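Local coordinates for protein 1-Cys peroxiredoxin (Vibrio vulnificus MO6-24/O, PDB 5K2I) that probably reduces peroxides through a single peroxidatic cysteine and is implicated in scavenging nitric oxide, at residues Q15-E19 / G20-H24; T45-C48 / S49-L53. One frame throughout, in Å; residues are numbered along the deposited sequence. Where two conformers were deposited one is given.

Interaction 1 (Q15-E19 / G20-H24)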
loop_
_atom_site.group_PDB
_atom_site.type_symbol
_atom_site.label_atom_id
_atom_site.label_comp_id
_atom_site.label_asym_id
_atom_site.label_seq_id
_atom_site.Cartn_x
_atom_site.Cartn_y
_atom_site.Cartn_z
ATOM N N GLN A 15 -3.732 -27.716 2.405
ATOM C CA GLN A 15 -3.561 -27.519 3.828
ATOM C C GLN A 15 -2.754 -28.686 4.381
ATOM O O GLN A 15 -2.972 -29.829 3.985
ATOM C CB GLN A 15 -4.919 -27.424 4.518
ATOM C CG GLN A 15 -4.828 -27.105 5.997
ATOM C CD GLN A 15 -6.115 -27.408 6.733
ATOM O OE1 GLN A 15 -7.053 -27.965 6.167
ATOM N NE2 GLN A 15 -6.164 -27.044 8.011
ATOM N N LEU A 16 -1.823 -28.398 5.285
ATOM C CA LEU A 16 -1.086 -29.442 5.993
ATOM C C LEU A 16 -1.876 -29.855 7.221
ATOM O O LEU A 16 -2.218 -29.009 8.051
ATOM C CB LEU A 16 0.305 -28.949 6.393
ATOM C CG LEU A 16 1.210 -30.007 7.017
ATOM C CD1 LEU A 16 1.664 -30.995 5.947
ATOM C CD2 LEU A 16 2.394 -29.350 7.692
ATOM N N THR A 17 -2.183 -31.146 7.332
ATOM C CA THR A 17 -2.859 -31.688 8.510
ATOM C C THR A 17 -2.024 -32.839 9.079
ATOM O O THR A 17 -0.958 -33.134 8.563
ATOM C CB THR A 17 -4.264 -32.199 8.185
ATOM O OG1 THR A 17 -4.162 -33.387 7.387
ATOM C CG2 THR A 17 -5.054 -31.141 7.422
ATOM N N LYS A 18 -2.496 -33.492 10.139
ATOM C CA LYS A 18 -1.738 -34.624 10.689
ATOM C C LYS A 18 -1.665 -35.768 9.671
ATOM O O LYS A 18 -0.783 -36.629 9.740
ATOM C CB LYS A 18 -2.354 -35.116 12.000
ATOM C CG LYS A 18 -3.755 -35.664 11.853
ATOM C CD LYS A 18 -4.322 -36.116 13.192
ATOM C CE LYS A 18 -5.750 -36.624 13.029
ATOM N NZ LYS A 18 -6.346 -37.046 14.326
ATOM N N GLU A 19 -2.604 -35.747 8.725
ATOM C CA GLU A 19 -2.677 -36.687 7.608
ATOM C C GLU A 19 -1.675 -36.389 6.489
ATOM O O GLU A 19 -1.548 -37.155 5.533
ATOM C CB GLU A 19 -4.088 -36.653 7.025
ATOM C CG GLU A 19 -4.838 -37.938 7.066
ATOM C CD GLU A 19 -6.053 -37.895 6.166
ATOM O OE1 GLU A 19 -6.700 -36.828 6.088
ATOM O OE2 GLU A 19 -6.343 -38.919 5.511
ATOM N N GLY A 20 -0.984 -35.261 6.597
ATOM C CA GLY A 20 -0.087 -34.820 5.550
ATOM C C GLY A 20 -0.762 -33.744 4.727
ATOM O O GLY A 20 -1.613 -33.024 5.239
ATOM N N MET A 21 -0.382 -33.635 3.459
ATOM C CA MET A 21 -0.956 -32.629 2.578
ATOM C C MET A 21 -2.350 -33.012 2.167
ATOM O O MET A 21 -2.568 -34.116 1.680
ATOM C CB MET A 21 -0.105 -32.451 1.324
ATOM C CG MET A 21 1.145 -31.641 1.523
ATOM S SD MET A 21 0.772 -29.938 1.964
ATOM C CE MET A 21 2.213 -29.137 1.265
ATOM N N VAL A 22 -3.302 -32.113 2.358
ATOM C CA VAL A 22 -4.659 -32.326 1.896
ATOM C C VAL A 22 -4.983 -31.278 0.837
ATOM O O VAL A 22 -4.693 -30.098 1.030
ATOM C CB VAL A 22 -5.665 -32.238 3.050
ATOM C CG1 VAL A 22 -7.095 -32.285 2.525
ATOM C CG2 VAL A 22 -5.409 -33.362 4.048
ATOM N N HIS A 23 -5.551 -31.707 -0.281
ATOM C CA HIS A 23 -5.949 -30.800 -1.341
ATOM C C HIS A 23 -7.454 -30.691 -1.393
ATOM O O HIS A 23 -8.128 -31.568 -1.938
ATOM C CB HIS A 23 -5.401 -31.282 -2.677
ATOM C CG HIS A 23 -3.923 -31.447 -2.668
ATOM N ND1 HIS A 23 -3.067 -30.375 -2.770
ATOM C CD2 HIS A 23 -3.147 -32.544 -2.510
ATOM C CE1 HIS A 23 -1.820 -30.809 -2.708
ATOM N NE2 HIS A 23 -1.840 -32.120 -2.548
ATOM N N HIS A 24 -7.983 -29.633 -0.797
ATOM C CA HIS A 24 -9.430 -29.428 -0.739
ATOM C C HIS A 24 -9.988 -28.901 -2.049
ATOM O O HIS A 24 -9.605 -27.816 -2.469
ATOM C CB HIS A 24 -9.801 -28.412 0.348
ATOM C CG HIS A 24 -9.276 -28.733 1.715
ATOM N ND1 HIS A 24 -9.849 -29.683 2.528
ATOM C CD2 HIS A 24 -8.260 -28.187 2.426
ATOM C CE1 HIS A 24 -9.198 -29.723 3.678
ATOM N NE2 HIS A 24 -8.229 -28.827 3.642
HETATM O O HOH W 1 -2.618 -36.572 2.941
#

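Interaction 2 (T45-C48 / S49-L53)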
loop_
_atom_site.group_PDB
_atom_site.type_symbol
_atom_site.label_atom_id
_atom_site.label_comp_id
_atom_site.label_asym_id
_atom_site.label_seq_id
_atom_site.Cartn_x
_atom_site.Cartn_y
_atom_site.Cartn_z
ATOM N N THR A 45 3.839 -10.888 4.734
ATOM C CA THR A 45 4.049 -9.587 4.091
ATOM C C THR A 45 3.165 -8.522 4.739
ATOM O O THR A 45 2.147 -8.829 5.361
ATOM C CB THR A 45 3.788 -9.617 2.546
ATOM O OG1 THR A 45 2.390 -9.796 2.278
ATOM C CG2 THR A 45 4.618 -10.693 1.880
ATOM N N PRO A 46 3.556 -7.251 4.609
ATOM C CA PRO A 46 2.736 -6.242 5.278
ATOM C C PRO A 46 1.509 -5.872 4.457
ATOM O O PRO A 46 1.571 -5.709 3.231
ATOM C CB PRO A 46 3.693 -5.062 5.444
ATOM C CG PRO A 46 4.730 -5.248 4.401
ATOM C CD PRO A 46 4.837 -6.721 4.113
ATOM N N THR A 47 0.378 -5.813 5.152
ATOM C CA THR A 47 -0.897 -5.348 4.620
ATOM C C THR A 47 -1.514 -4.574 5.771
ATOM O O THR A 47 -1.279 -4.937 6.925
ATOM C CB THR A 47 -1.816 -6.517 4.180
ATOM O OG1 THR A 47 -1.245 -7.188 3.047
ATOM C CG2 THR A 47 -3.219 -6.026 3.829
ATOM N N CYS A 48 -2.255 -3.502 5.487
ATOM C CA CYS A 48 -3.019 -2.812 6.528
ATOM C C CYS A 48 -3.701 -3.852 7.381
ATOM O O CYS A 48 -4.395 -4.713 6.855
ATOM C CB CYS A 48 -4.064 -1.869 5.933
ATOM S SG CYS A 48 -3.391 -0.617 4.832
ATOM N N SER A 49 -3.487 -3.802 8.689
ATOM C CA SER A 49 -3.933 -4.911 9.534
ATOM C C SER A 49 -5.417 -5.205 9.389
ATOM O O SER A 49 -5.827 -6.369 9.349
ATOM C CB SER A 49 -3.604 -4.630 10.995
ATOM O OG SER A 49 -2.206 -4.498 11.138
ATOM N N GLU A 50 -6.209 -4.142 9.276
ATOM C CA GLU A 50 -7.654 -4.248 9.146
ATOM C C GLU A 50 -8.091 -5.045 7.918
ATOM O O GLU A 50 -9.240 -5.485 7.845
ATOM C CB GLU A 50 -8.268 -2.845 9.085
ATOM C CG GLU A 50 -7.890 -2.103 7.808
ATOM C CD GLU A 50 -8.117 -0.605 7.890
ATOM O OE1 GLU A 50 -9.074 -0.120 7.246
ATOM O OE2 GLU A 50 -7.325 0.088 8.578
ATOM N N ALA A 51 -7.187 -5.222 6.955
ATOM C CA ALA A 51 -7.563 -5.832 5.677
ATOM C C ALA A 51 -7.028 -7.252 5.506
ATOM O O ALA A 51 -7.297 -7.896 4.484
ATOM C CB ALA A 51 -7.098 -4.956 4.524
ATOM N N HIS A 52 -6.273 -7.754 6.481
ATOM C CA HIS A 52 -5.871 -9.155 6.405
ATOM C C HIS A 52 -5.929 -9.824 7.778
ATOM O O HIS A 52 -6.830 -9.538 8.561
ATOM C CB HIS A 52 -4.492 -9.296 5.729
ATOM C CG HIS A 52 -3.334 -8.857 6.570
ATOM N ND1 HIS A 52 -2.268 -9.683 6.856
ATOM C CD2 HIS A 52 -3.077 -7.680 7.188
ATOM C CE1 HIS A 52 -1.402 -9.032 7.612
ATOM N NE2 HIS A 52 -1.873 -7.818 7.836
ATOM N N LEU A 53 -5.017 -10.745 8.051
ATOM C CA LEU A 53 -5.178 -11.654 9.179
ATOM C C LEU A 53 -5.577 -10.973 10.512
ATOM O O LEU A 53 -6.573 -11.374 11.117
ATOM C CB LEU A 53 -3.900 -12.486 9.343
ATOM C CG LEU A 53 -3.993 -13.901 9.917
ATOM C CD1 LEU A 53 -5.256 -14.639 9.494
ATOM C CD2 LEU A 53 -2.759 -14.678 9.504
#

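Interaction 1 (Q15-E19 / G20-H24)
His24 and Gln15 make a diagonal side-chain bond across this hairpin, although the backbone partner of Gln15 is Val22. His24 NE2 donates to Gln15 OE1 at 2.9 Å. The donor lies in the carbonyl plane of the amide, and the amide oxygen is only slightly tilted from the imidazole plane, so it meets the ring at its edge. The amide and ring planes are turned 42° against each other. Gln15 gets there with CG anti to the backbone N (chi1 -175°) and an extended chain beyond it. Its CB also packs against His24 NE2.

The strands are antiparallel. Gln15 and Val22 form a hydrogen-bonded pair with bonds both ways: Gln15 N to Val22 O at 2.9 Å and Val22 N to Gln15 O at 2.8 Å. Thr17 and Gly20 form the last such pair before the loop. Thr17 N to Gly20 O is nearly straight (175°). The return bond, Gly20 N to Thr17 O, approaches from above the carbonyl plane.

Lys18 and Glu19 form the two-residue loop of a type I turn. Thr17 OG1 accepts from Glu19 N at 3.1 Å, which makes an ST turn. Gly20 takes a backbone conformation with positive phi. A water donates to both Glu19 O and Met21 O.

On the other face, Leu16 CD1 lies 4.2 Å from Met21 SD in the non-hydrogen-bonded pair. Backbone bonding between His24 and Leu13 continues the hairpin, and Leu16 and Met21 both rest on Phe80 of helix 79-88.

Interaction 2 (T45-C48 / S49-L53)
Thr47 and His52 carry the apolar contact. Thr47 CB stands over one face of the His52 imidazole, 3.7 Å from the ring centroid and offset toward the rim, in a CH-pi contact. The methyl CG2 lies alongside and touches the same ring, with its nearest approach to CD2. His52 CG sits between its backbone N and carbonyl carbon (chi1 73°), which turns the ring back under the threonine. At the ring edge, in its plane, Cys48 O comes within 3.3 Å of His52 CD2. Thr47 CG2 also packs on Ala51 CB at 4.1 Å.

Backbone bonding makes the turn. Ala51 N donates to Cys48 O at 2.8 Å, with the donor above the carbonyl plane. One residue on, His52 N donates to Ser49 O. These bonds form the short 3-10 segment 49-51, and His52 then sits at the N-cap position, right before helix 53-65.

Thr45 and Cys48 are the threonine and cysteine of the peroxiredoxin PxxxTxxC signature, in a thioredoxin-like fold. By family likeness Cys48 is probably the peroxidatic cysteine. In this oxidized form its SG makes a disulfide with SG of Cys48 of the second subunit.

Polar contacts also hold the loop to its surroundings. Thr47 OG1 and Pro46 O both hydrogen-bond to Arg124. Thr45 OG1 bonds to Gly42 O, and Glu50 OE1 to Asn149 ND2.

How the interactions relate
From the N terminus, the chain first meets interaction 1. It closes the tight turn between strands 12-17 and 20-25, a two-stranded hairpin separate from the main sheet. The chain then runs through helix 26-29 and strand 34-40 of that sheet. Interaction 2 follows in the loop after this strand and leads into helix 53-65. The two contacts are in series and neither nest nor cross. The centres of interactions 1 and 2 are about 25 Å apart, and the two do not touch. Helix 79-88 is a common neighbour: Leu16 and Met21 of interaction 1 lie against its start, while His52 and Leu53 of interaction 2 touch Trp85. Interaction 2 also reaches the second subunit; interaction 1 does not.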